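Local coordinates for protein uricase (Arthrobacter globiformis, PDB 2YZC) that catalyses the oxidation of uric acid by molecular oxygen to 5-hydroxyisourate, a step on the way to (S)-allantoin, at residues T34-I39 with W115-D120; E131-V136 with D198-Y203; Q111-D116 with F125-S130. All blocks are in the same frame, centred on the assembly; numbering follows the deposited sequence.

Interaction 1 (T34-I39 with W115-D120); sequences TARHEI and WDRIND
Arg36 and Arg117 lay their guanidinium groups flat on one another, centres 3.7 Å apart and planes only 14° from parallel, with NE of Arg117 over the middle of the Arg36 group. Two like charges are tolerated this close probably because each cation spends its N-H groups in or near its own plane on separate acceptors.

The salt bridges probably offset the two like charges. Arg36 reaches Asp120 end-on with two nitrogens: NH2 gives an almost straight bond of 2.9 Å to Asp120 OD1, meeting it from above the carboxylate plane, while NH1 donates to the backbone Asp120 O at 2.8 Å. Asp122 is a second anionic partner of NH1. On the other cation, Arg117 NH2 pairs with Glu38 OE2 at 2.6 Å, the carboxylate turned steeply against the guanidinium; Glu38 folds back to this position through a bend at chi2 (-56°). With an alanine in place of Arg36, Asp120 would probably be left without its cationic mate and the Arg117 guanidinium would lose the flat group stacked on it.

Hydrogen bonds to the backbone fix Arg117 further. Its NH2 donates to His37 O at 2.8 Å, backed by a weak bond from NH1 to the same oxygen, and NH1 also binds His121 O. The His37 ring itself is held by Ser158 of the second subunit.

Between the two segments the apolar contact is Ile39 CG2 over the five-membered ring of Trp115, 4.2 Å from its centroid, in a CH-pi contact; Asp41 takes the indole NE1.

The whole is a stacked arginine pair in a surface salt-bridge network, bridging the turn that leads into strand 38-50 and the turn that leaves strand 103-117, two antiparallel neighbours in the uricase sheet.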
loop_
_atom_site.group_PDB
_atom_site.type_symbol
_atom_site.label_atom_id
_atom_site.label_comp_id
_atom_site.label_asym_id
_atom_site.label_seq_id
_atom_site.Cartn_x
_atom_site.Cartn_y
_atom_site.Cartn_z
ATOM N N THR A 34 18.191 -32.394 7.977
ATOM C CA THR A 34 19.186 -32.299 9.035
ATOM C C THR A 34 18.776 -31.150 9.945
ATOM O O THR A 34 17.780 -30.475 9.686
ATOM C CB THR A 34 20.588 -32.001 8.470
ATOM O OG1 THR A 34 20.568 -30.750 7.771
ATOM C CG2 THR A 34 21.023 -33.106 7.518
ATOM N N ALA A 35 19.544 -30.929 11.005
ATOM C CA ALA A 35 19.251 -29.856 11.948
ATOM C C ALA A 35 19.428 -28.486 11.294
ATOM O O ALA A 35 18.944 -27.478 11.805
ATOM C CB ALA A 35 20.160 -29.977 13.163
ATOM N N ARG A 36 20.124 -28.461 10.163
ATOM C CA ARG A 36 20.385 -27.229 9.420
ATOM C C ARG A 36 19.224 -26.983 8.449
ATOM O O ARG A 36 19.274 -27.417 7.300
ATOM C CB ARG A 36 21.695 -27.385 8.638
ATOM C CG ARG A 36 22.221 -26.131 7.962
ATOM C CD ARG A 36 22.737 -25.117 8.972
ATOM N NE ARG A 36 23.583 -24.109 8.335
ATOM C CZ ARG A 36 24.046 -23.024 8.947
ATOM N NH1 ARG A 36 23.747 -22.795 10.219
ATOM N NH2 ARG A 36 24.808 -22.167 8.283
ATOM N N HIS A 37 18.186 -26.291 8.915
ATOM C CA HIS A 37 17.011 -26.016 8.089
ATOM C C HIS A 37 17.240 -25.001 6.972
ATOM O O HIS A 37 18.072 -24.104 7.087
ATOM C CB HIS A 37 15.844 -25.520 8.959
ATOM C CG HIS A 37 15.329 -26.533 9.934
ATOM N ND1 HIS A 37 14.179 -26.336 10.670
ATOM C CD2 HIS A 37 15.817 -27.738 10.317
ATOM C CE1 HIS A 37 13.982 -27.373 11.463
ATOM N NE2 HIS A 37 14.961 -28.238 11.269
ATOM N N GLU A 38 16.483 -25.159 5.891
ATOM C CA GLU A 38 16.535 -24.255 4.747
ATOM C C GLU A 38 15.107 -23.757 4.527
ATOM O O GLU A 38 14.140 -24.481 4.794
ATOM C CB GLU A 38 17.012 -24.977 3.482
ATOM C CG GLU A 38 18.408 -25.582 3.559
ATOM C CD GLU A 38 19.478 -24.568 3.917
ATOM O OE1 GLU A 38 19.436 -23.434 3.391
ATOM O OE2 GLU A 38 20.373 -24.907 4.722
ATOM N N ILE A 39 14.984 -22.529 4.034
ATOM C CA ILE A 39 13.682 -21.918 3.784
ATOM C C ILE A 39 13.520 -21.441 2.344
ATOM O O ILE A 39 14.395 -20.767 1.804
ATOM C CB ILE A 39 13.460 -20.679 4.699
ATOM C CG1 ILE A 39 13.514 -21.087 6.172
ATOM C CG2 ILE A 39 12.118 -20.018 4.373
ATOM C CD1 ILE A 39 12.431 -22.055 6.583
ATOM N N TRP A 115 15.595 -14.870 2.568
ATOM C CA TRP A 115 15.769 -14.923 4.009
ATOM C C TRP A 115 17.245 -15.134 4.339
ATOM O O TRP A 115 17.966 -15.818 3.607
ATOM C CB TRP A 115 14.972 -16.085 4.615
ATOM C CG TRP A 115 13.480 -15.920 4.575
ATOM C CD1 TRP A 115 12.645 -16.210 3.533
ATOM C CD2 TRP A 115 12.647 -15.426 5.631
ATOM N NE1 TRP A 115 11.345 -15.931 3.875
ATOM C CE2 TRP A 115 11.315 -15.449 5.157
ATOM C CE3 TRP A 115 12.896 -14.967 6.932
ATOM C CZ2 TRP A 115 10.233 -15.030 5.939
ATOM C CZ3 TRP A 115 11.816 -14.547 7.712
ATOM C CH2 TRP A 115 10.503 -14.582 7.210
ATOM N N ASP A 116 17.684 -14.538 5.439
ATOM C CA ASP A 116 19.057 -14.689 5.908
ATOM C C ASP A 116 18.977 -15.332 7.286
ATOM O O ASP A 116 18.010 -15.116 8.012
ATOM C CB ASP A 116 19.749 -13.329 6.040
ATOM C CG ASP A 116 19.844 -12.594 4.721
ATOM O OD1 ASP A 116 20.238 -13.224 3.716
ATOM O OD2 ASP A 116 19.535 -11.386 4.693
ATOM N N ARG A 117 19.979 -16.126 7.643
ATOM C CA ARG A 117 19.992 -16.748 8.961
ATOM C C ARG A 117 20.335 -15.677 9.982
ATOM O O ARG A 117 21.036 -14.715 9.668
ATOM C CB ARG A 117 21.051 -17.853 9.039
ATOM C CG ARG A 117 20.773 -19.071 8.182
ATOM C CD ARG A 117 21.884 -20.114 8.323
ATOM N NE ARG A 117 21.681 -21.205 7.375
ATOM C CZ ARG A 117 20.774 -22.167 7.524
ATOM N NH1 ARG A 117 19.988 -22.190 8.593
ATOM N NH2 ARG A 117 20.636 -23.091 6.584
ATOM N N ILE A 118 19.826 -15.835 11.199
ATOM C CA ILE A 118 20.126 -14.894 12.269
ATOM C C ILE A 118 21.385 -15.441 12.943
ATOM O O ILE A 118 21.355 -16.514 13.540
ATOM C CB ILE A 118 18.979 -14.824 13.304
ATOM C CG1 ILE A 118 17.712 -14.252 12.649
ATOM C CG2 ILE A 118 19.415 -13.981 14.503
ATOM C CD1 ILE A 118 16.485 -14.218 13.560
ATOM N N ASN A 119 22.493 -14.718 12.823
ATOM C CA ASN A 119 23.760 -15.151 13.414
ATOM C C ASN A 119 24.083 -16.603 13.068
ATOM O O ASN A 119 24.493 -17.375 13.935
ATOM C CB ASN A 119 23.726 -15.005 14.938
ATOM C CG ASN A 119 23.421 -13.594 15.381
ATOM O OD1 ASN A 119 24.056 -12.639 14.934
ATOM N ND2 ASN A 119 22.449 -13.453 16.278
ATOM N N ASP A 120 23.872 -16.971 11.808
ATOM C CA ASP A 120 24.150 -18.318 11.319
ATOM C C ASP A 120 23.368 -19.425 12.036
ATOM O O ASP A 120 23.773 -20.588 12.020
ATOM C CB ASP A 120 25.655 -18.595 11.423
ATOM C CG ASP A 120 26.110 -19.709 10.503
ATOM O OD1 ASP A 120 25.764 -19.664 9.301
ATOM O OD2 ASP A 120 26.819 -20.625 10.976
#

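Interaction 2 (E131-V136 with D198-Y203); sequences EVRTAV and DFDAVY
Strand 131-136 and the first turn of the helix beginning at Phe199 pass with their axes 11.4 Å apart at closest, their directions 129° from parallel, a separation spanned by long side chains. Arg133 does most of this. With CG anti to the backbone N (chi1 170°) and the chain extended as far as NE, it runs out from the strand across one face of Tyr203. Its CD lies 3.6 Å from the ring centroid and almost on the ring normal, a CH-pi contact, and CG approaches Tyr203 CE2 to 3.4 Å. Farther out the guanidinium continues nearly parallel to the ring, planes 10° apart and centres 4.7 Å apart, placed over Tyr203 CB and the CG side of the ring in an offset cation-pi stack.

Asp200 OD1 lies at the edge of the guanidinium, near its plane. Arg133 NH1 donates to Asp200 OD1 at 2.9 Å in a salt bridge, approaching from above the carboxylate plane, and NH2 adds a weak bond to the same oxygen. The two flat groups stand almost perpendicular, and both nitrogens converge on the one oxygen, OD1. NH2 has a second anionic partner in Glu86, which leaves the cation held by two acids, Asp200 and Glu86, while the tyrosine ring backs one of its faces.

At the other end of the ring, Tyr203 OH donates to Glu131 OE2 at 2.6 Å, on the anti side of the carboxylate and tilted out of its plane. Arg207 binds OE1 of the same glutamate, so both of its oxygens are engaged in this buried setting.

Asp198 N-caps helix 199-216 by accepting from Ala201 N. That helix packs against the sheet beside helix 85-99, whose Glu86 touches Phe199, while Ile150 of strand 143-157 and Phe114 of strand 103-117 flank Glu131 from the neighbouring strands.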
loop_
_atom_site.group_PDB
_atom_site.type_symbol
_atom_site.label_atom_id
_atom_site.label_comp_id
_atom_site.label_asym_id
_atom_site.label_seq_id
_atom_site.Cartn_x
_atom_site.Cartn_y
_atom_site.Cartn_z
ATOM N N GLU A 131 15.150 -6.828 -2.208
ATOM C CA GLU A 131 14.840 -7.182 -3.585
ATOM C C GLU A 131 13.922 -8.393 -3.593
ATOM O O GLU A 131 13.874 -9.147 -2.628
ATOM C CB GLU A 131 16.112 -7.517 -4.364
ATOM C CG GLU A 131 16.760 -8.819 -3.935
ATOM C CD GLU A 131 18.139 -9.007 -4.526
ATOM O OE1 GLU A 131 19.011 -8.141 -4.284
ATOM O OE2 GLU A 131 18.350 -10.020 -5.230
ATOM N N VAL A 132 13.196 -8.558 -4.691
ATOM C CA VAL A 132 12.298 -9.683 -4.871
ATOM C C VAL A 132 12.639 -10.280 -6.228
ATOM O O VAL A 132 12.795 -9.554 -7.216
ATOM C CB VAL A 132 10.820 -9.247 -4.870
ATOM C CG1 VAL A 132 9.931 -10.435 -5.211
ATOM C CG2 VAL A 132 10.437 -8.694 -3.490
ATOM N N ARG A 133 12.773 -11.601 -6.260
ATOM C CA ARG A 133 13.094 -12.316 -7.487
ATOM C C ARG A 133 11.804 -12.842 -8.108
ATOM O O ARG A 133 10.901 -13.291 -7.395
ATOM C CB ARG A 133 14.052 -13.465 -7.166
ATOM C CG ARG A 133 14.305 -14.448 -8.303
ATOM C CD ARG A 133 15.370 -15.453 -7.885
ATOM N NE ARG A 133 15.518 -16.541 -8.845
ATOM C CZ ARG A 133 16.379 -17.545 -8.708
ATOM N NH1 ARG A 133 17.179 -17.598 -7.649
ATOM N NH2 ARG A 133 16.425 -18.510 -9.620
ATOM N N THR A 134 11.716 -12.781 -9.435
ATOM C CA THR A 134 10.523 -13.243 -10.123
ATOM C C THR A 134 10.845 -14.249 -11.219
ATOM O O THR A 134 11.961 -14.297 -11.734
ATOM C CB THR A 134 9.759 -12.067 -10.772
ATOM O OG1 THR A 134 10.549 -11.504 -11.830
ATOM C CG2 THR A 134 9.465 -10.985 -9.744
ATOM N N ALA A 135 9.850 -15.056 -11.567
ATOM C CA ALA A 135 9.991 -16.043 -12.627
ATOM C C ALA A 135 8.615 -16.239 -13.242
ATOM O O ALA A 135 7.607 -16.287 -12.537
ATOM C CB ALA A 135 10.523 -17.369 -12.070
ATOM N N VAL A 136 8.578 -16.329 -14.565
ATOM C CA VAL A 136 7.331 -16.532 -15.281
ATOM C C VAL A 136 7.589 -17.591 -16.328
ATOM O O VAL A 136 8.567 -17.510 -17.073
ATOM C CB VAL A 136 6.858 -15.250 -16.010
ATOM C CG1 VAL A 136 5.648 -15.567 -16.879
ATOM C CG2 VAL A 136 6.502 -14.163 -14.998
ATOM N N ASP A 198 21.349 -22.679 -15.121
ATOM C CA ASP A 198 21.633 -22.833 -13.695
ATOM C C ASP A 198 20.929 -21.576 -13.193
ATOM O O ASP A 198 21.557 -20.541 -12.999
ATOM C CB ASP A 198 23.136 -22.738 -13.415
ATOM C CG ASP A 198 23.469 -22.894 -11.939
ATOM O OD1 ASP A 198 22.629 -22.527 -11.092
ATOM O OD2 ASP A 198 24.580 -23.370 -11.620
ATOM N N PHE A 199 19.614 -21.672 -13.026
ATOM C CA PHE A 199 18.798 -20.536 -12.622
ATOM C C PHE A 199 19.313 -19.674 -11.474
ATOM O O PHE A 199 19.324 -18.448 -11.590
ATOM C CB PHE A 199 17.371 -21.016 -12.356
ATOM C CG PHE A 199 16.704 -21.598 -13.572
ATOM C CD1 PHE A 199 16.384 -20.790 -14.659
ATOM C CD2 PHE A 199 16.413 -22.958 -13.643
ATOM C CE1 PHE A 199 15.783 -21.326 -15.798
ATOM C CE2 PHE A 199 15.813 -23.503 -14.780
ATOM C CZ PHE A 199 15.497 -22.686 -15.856
ATOM N N ASP A 200 19.737 -20.290 -10.375
ATOM C CA ASP A 200 20.254 -19.511 -9.252
ATOM C C ASP A 200 21.558 -18.789 -9.604
ATOM O O ASP A 200 21.739 -17.622 -9.262
ATOM C CB ASP A 200 20.497 -20.404 -8.030
ATOM C CG ASP A 200 19.209 -20.834 -7.347
ATOM O OD1 ASP A 200 18.130 -20.299 -7.685
ATOM O OD2 ASP A 200 19.283 -21.709 -6.457
ATOM N N ALA A 201 22.466 -19.482 -10.284
ATOM C CA ALA A 201 23.746 -18.881 -10.648
ATOM C C ALA A 201 23.577 -17.718 -11.621
ATOM O O ALA A 201 24.240 -16.688 -11.488
ATOM C CB ALA A 201 24.680 -19.936 -11.244
ATOM N N VAL A 202 22.692 -17.875 -12.598
ATOM C CA VAL A 202 22.473 -16.802 -13.562
ATOM C C VAL A 202 21.788 -15.613 -12.895
ATOM O O VAL A 202 22.153 -14.466 -13.144
ATOM C CB VAL A 202 21.644 -17.293 -14.767
ATOM C CG1 VAL A 202 21.323 -16.128 -15.699
ATOM C CG2 VAL A 202 22.431 -18.359 -15.521
ATOM N N TYR A 203 20.803 -15.869 -12.037
ATOM C CA TYR A 203 20.143 -14.756 -11.357
ATOM C C TYR A 203 21.179 -13.945 -10.578
ATOM O O TYR A 203 21.194 -12.717 -10.648
ATOM C CB TYR A 203 19.050 -15.254 -10.404
ATOM C CG TYR A 203 18.474 -14.164 -9.522
ATOM C CD1 TYR A 203 19.025 -13.884 -8.271
ATOM C CD2 TYR A 203 17.389 -13.399 -9.948
ATOM C CE1 TYR A 203 18.503 -12.867 -7.463
ATOM C CE2 TYR A 203 16.865 -12.385 -9.153
ATOM C CZ TYR A 203 17.424 -12.126 -7.913
ATOM O OH TYR A 203 16.887 -11.136 -7.116
#

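Interaction 3 (Q111-D116 with F125-S130); sequences QQFFWD and FSRNKS
Arg127 sets its CG squarely over the six-membered ring of Trp115, 3.3 Å from the ring centroid and only 11° off its normal, a very close CH-pi contact. Bends at chi2 (-95°) and chi3 then carry the guanidinium past the indole to Phe113, where Arg127 NH2 comes within 3.6 Å of Phe113 CD2 and the two planes are 53° apart.

Backbone pairing sets this up. Trp115 and Arg127 form a non-hydrogen-bonded antiparallel pair, placing both side chains on the same face. Next to it, Asp116 and Ser126 exchange two bonds, Asp116 N to Ser126 O at 2.8 Å and Ser126 N to Asp116 O at 2.7 Å.

Toward Lys129 the strands diverge, and water 1 fills in between them: it accepts from Phe114 N, donates to Asn128 O and takes a weak bond from Arg127 NH2. A second water links Asp116 OD1 with Asn128 ND2, while Asn128 OD1 accepts from Ser130 N, forming an Asx turn where the chain turns a corner.

These features belong to a twisted beta hairpin, strands 103-117 and 124-129, whose outer strand continues the sheet into the second subunit at Phe125 and Ser126.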
loop_
_atom_site.group_PDB
_atom_site.type_symbol
_atom_site.label_atom_id
_atom_site.label_comp_id
_atom_site.label_asym_id
_atom_site.label_seq_id
_atom_site.Cartn_x
_atom_site.Cartn_y
_atom_site.Cartn_z
ATOM N N GLN A 111 6.979 -15.135 -7.191
ATOM C CA GLN A 111 7.849 -14.139 -6.612
ATOM C C GLN A 111 8.577 -14.983 -5.576
ATOM O O GLN A 111 7.972 -15.866 -4.960
ATOM C CB GLN A 111 7.043 -13.035 -5.927
ATOM C CG GLN A 111 6.446 -12.025 -6.894
ATOM C CD GLN A 111 5.535 -11.031 -6.203
ATOM O OE1 GLN A 111 5.422 -9.877 -6.622
ATOM N NE2 GLN A 111 4.874 -11.474 -5.150
ATOM N N GLN A 112 9.875 -14.748 -5.419
ATOM C CA GLN A 112 10.671 -15.483 -4.443
ATOM C C GLN A 112 11.182 -14.461 -3.448
ATOM O O GLN A 112 11.752 -13.440 -3.842
ATOM C CB GLN A 112 11.858 -16.180 -5.109
ATOM C CG GLN A 112 12.694 -17.027 -4.147
ATOM C CD GLN A 112 13.878 -17.689 -4.827
ATOM O OE1 GLN A 112 13.795 -18.085 -5.984
ATOM N NE2 GLN A 112 14.984 -17.822 -4.102
ATOM N N PHE A 113 10.969 -14.739 -2.165
ATOM C CA PHE A 113 11.393 -13.852 -1.095
ATOM C C PHE A 113 12.618 -14.433 -0.406
ATOM O O PHE A 113 12.659 -15.622 -0.081
ATOM C CB PHE A 113 10.249 -13.665 -0.098
ATOM C CG PHE A 113 8.957 -13.248 -0.742
ATOM C CD1 PHE A 113 7.860 -14.100 -0.749
ATOM C CD2 PHE A 113 8.854 -12.020 -1.386
ATOM C CE1 PHE A 113 6.674 -13.737 -1.392
ATOM C CE2 PHE A 113 7.676 -11.645 -2.033
ATOM C CZ PHE A 113 6.584 -12.507 -2.036
ATOM N N PHE A 114 13.616 -13.588 -0.180
ATOM C CA PHE A 114 14.852 -14.037 0.439
ATOM C C PHE A 114 14.898 -13.917 1.953
ATOM O O PHE A 114 14.329 -12.992 2.538
ATOM C CB PHE A 114 16.038 -13.287 -0.169
ATOM C CG PHE A 114 16.189 -13.504 -1.651
ATOM C CD1 PHE A 114 15.845 -12.506 -2.555
ATOM C CD2 PHE A 114 16.642 -14.725 -2.141
ATOM C CE1 PHE A 114 15.949 -12.722 -3.932
ATOM C CE2 PHE A 114 16.748 -14.954 -3.515
ATOM C CZ PHE A 114 16.401 -13.949 -4.411
ATOM N N TRP A 115 15.595 -14.870 2.568
ATOM C CA TRP A 115 15.769 -14.923 4.009
ATOM C C TRP A 115 17.245 -15.134 4.339
ATOM O O TRP A 115 17.966 -15.818 3.607
ATOM C CB TRP A 115 14.972 -16.085 4.615
ATOM C CG TRP A 115 13.480 -15.920 4.575
ATOM C CD1 TRP A 115 12.645 -16.210 3.533
ATOM C CD2 TRP A 115 12.647 -15.426 5.631
ATOM N NE1 TRP A 115 11.345 -15.931 3.875
ATOM C CE2 TRP A 115 11.315 -15.449 5.157
ATOM C CE3 TRP A 115 12.896 -14.967 6.932
ATOM C CZ2 TRP A 115 10.233 -15.030 5.939
ATOM C CZ3 TRP A 115 11.816 -14.547 7.712
ATOM C CH2 TRP A 115 10.503 -14.582 7.210
ATOM N N ASP A 116 17.684 -14.538 5.439
ATOM C CA ASP A 116 19.057 -14.689 5.908
ATOM C C ASP A 116 18.977 -15.332 7.286
ATOM O O ASP A 116 18.010 -15.116 8.012
ATOM C CB ASP A 116 19.749 -13.329 6.040
ATOM C CG ASP A 116 19.844 -12.594 4.721
ATOM O OD1 ASP A 116 20.238 -13.224 3.716
ATOM O OD2 ASP A 116 19.535 -11.386 4.693
ATOM N N PHE A 125 15.577 -17.224 11.082
ATOM C CA PHE A 125 15.928 -16.358 9.960
ATOM C C PHE A 125 15.264 -14.988 9.991
ATOM O O PHE A 125 14.308 -14.765 10.727
ATOM C CB PHE A 125 15.533 -17.037 8.644
ATOM C CG PHE A 125 15.802 -18.514 8.603
ATOM C CD1 PHE A 125 14.972 -19.407 9.276
ATOM C CD2 PHE A 125 16.870 -19.016 7.866
ATOM C CE1 PHE A 125 15.195 -20.780 9.214
ATOM C CE2 PHE A 125 17.107 -20.387 7.796
ATOM C CZ PHE A 125 16.267 -21.271 8.471
ATOM N N SER A 126 15.786 -14.069 9.180
ATOM C CA SER A 126 15.218 -12.731 9.070
ATOM C C SER A 126 15.052 -12.453 7.576
ATOM O O SER A 126 15.861 -12.894 6.761
ATOM C CB SER A 126 16.125 -11.673 9.715
ATOM O OG SER A 126 17.339 -11.508 9.010
ATOM N N ARG A 127 13.999 -11.731 7.217
ATOM C CA ARG A 127 13.750 -11.448 5.811
ATOM C C ARG A 127 14.663 -10.381 5.222
ATOM O O ARG A 127 14.938 -9.366 5.854
ATOM C CB ARG A 127 12.284 -11.041 5.613
ATOM C CG ARG A 127 11.461 -12.071 4.843
ATOM C CD ARG A 127 11.392 -11.737 3.357
ATOM N NE ARG A 127 10.159 -11.012 3.056
ATOM C CZ ARG A 127 9.950 -10.308 1.951
ATOM N NH1 ARG A 127 8.788 -9.687 1.776
ATOM N NH2 ARG A 127 10.897 -10.211 1.028
ATOM N N ASN A 128 15.163 -10.652 4.018
ATOM C CA ASN A 128 15.995 -9.702 3.284
ATOM C C ASN A 128 14.973 -9.115 2.320
ATOM O O ASN A 128 14.596 -9.760 1.344
ATOM C CB ASN A 128 17.102 -10.419 2.499
ATOM C CG ASN A 128 17.823 -9.491 1.517
ATOM O OD1 ASN A 128 17.595 -8.278 1.499
ATOM N ND2 ASN A 128 18.698 -10.066 0.697
ATOM N N LYS A 129 14.508 -7.908 2.613
ATOM C CA LYS A 129 13.482 -7.267 1.795
ATOM C C LYS A 129 14.018 -6.324 0.723
ATOM O O LYS A 129 13.241 -5.638 0.059
ATOM C CB LYS A 129 12.530 -6.484 2.703
ATOM C CG LYS A 129 11.907 -7.305 3.837
ATOM C CD LYS A 129 10.895 -6.471 4.617
ATOM C CE LYS A 129 10.171 -7.300 5.677
ATOM N NZ LYS A 129 9.235 -6.458 6.480
ATOM N N SER A 130 15.331 -6.305 0.537
ATOM C CA SER A 130 15.940 -5.386 -0.421
ATOM C C SER A 130 15.699 -5.660 -1.898
ATOM O O SER A 130 16.003 -4.821 -2.739
ATOM C CB SER A 130 17.434 -5.280 -0.131
ATOM O OG SER A 130 17.606 -4.832 1.204
HETATM O O HOH W 1 13.086 -10.803 -0.608
HETATM O O HOH W 2 19.607 -12.837 1.136
#

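Overall arrangement
From the N terminus, the chain first meets interaction 1, whose segment 34-39 enters strand 38-50 and closes a loop of 75 residues, rich in helix, on the end of strand 103-117. Interaction 3 is a much shorter closure: it begins on that same strand, shares Trp115 and Asp116 with interaction 1, and folds the hairpin back, Phe125 packing against Ile39. The corner at Ser130 then leads to strand 131-140, where interaction 2 opens in series with the others, its loop of 61 residues reaching helix 199-216. Interactions 1 and 3 both use strand 103-117; its Gln112 bonds to Arg133 of the neighbouring strand 131-140, which links them to interaction 2 and helix 199-216.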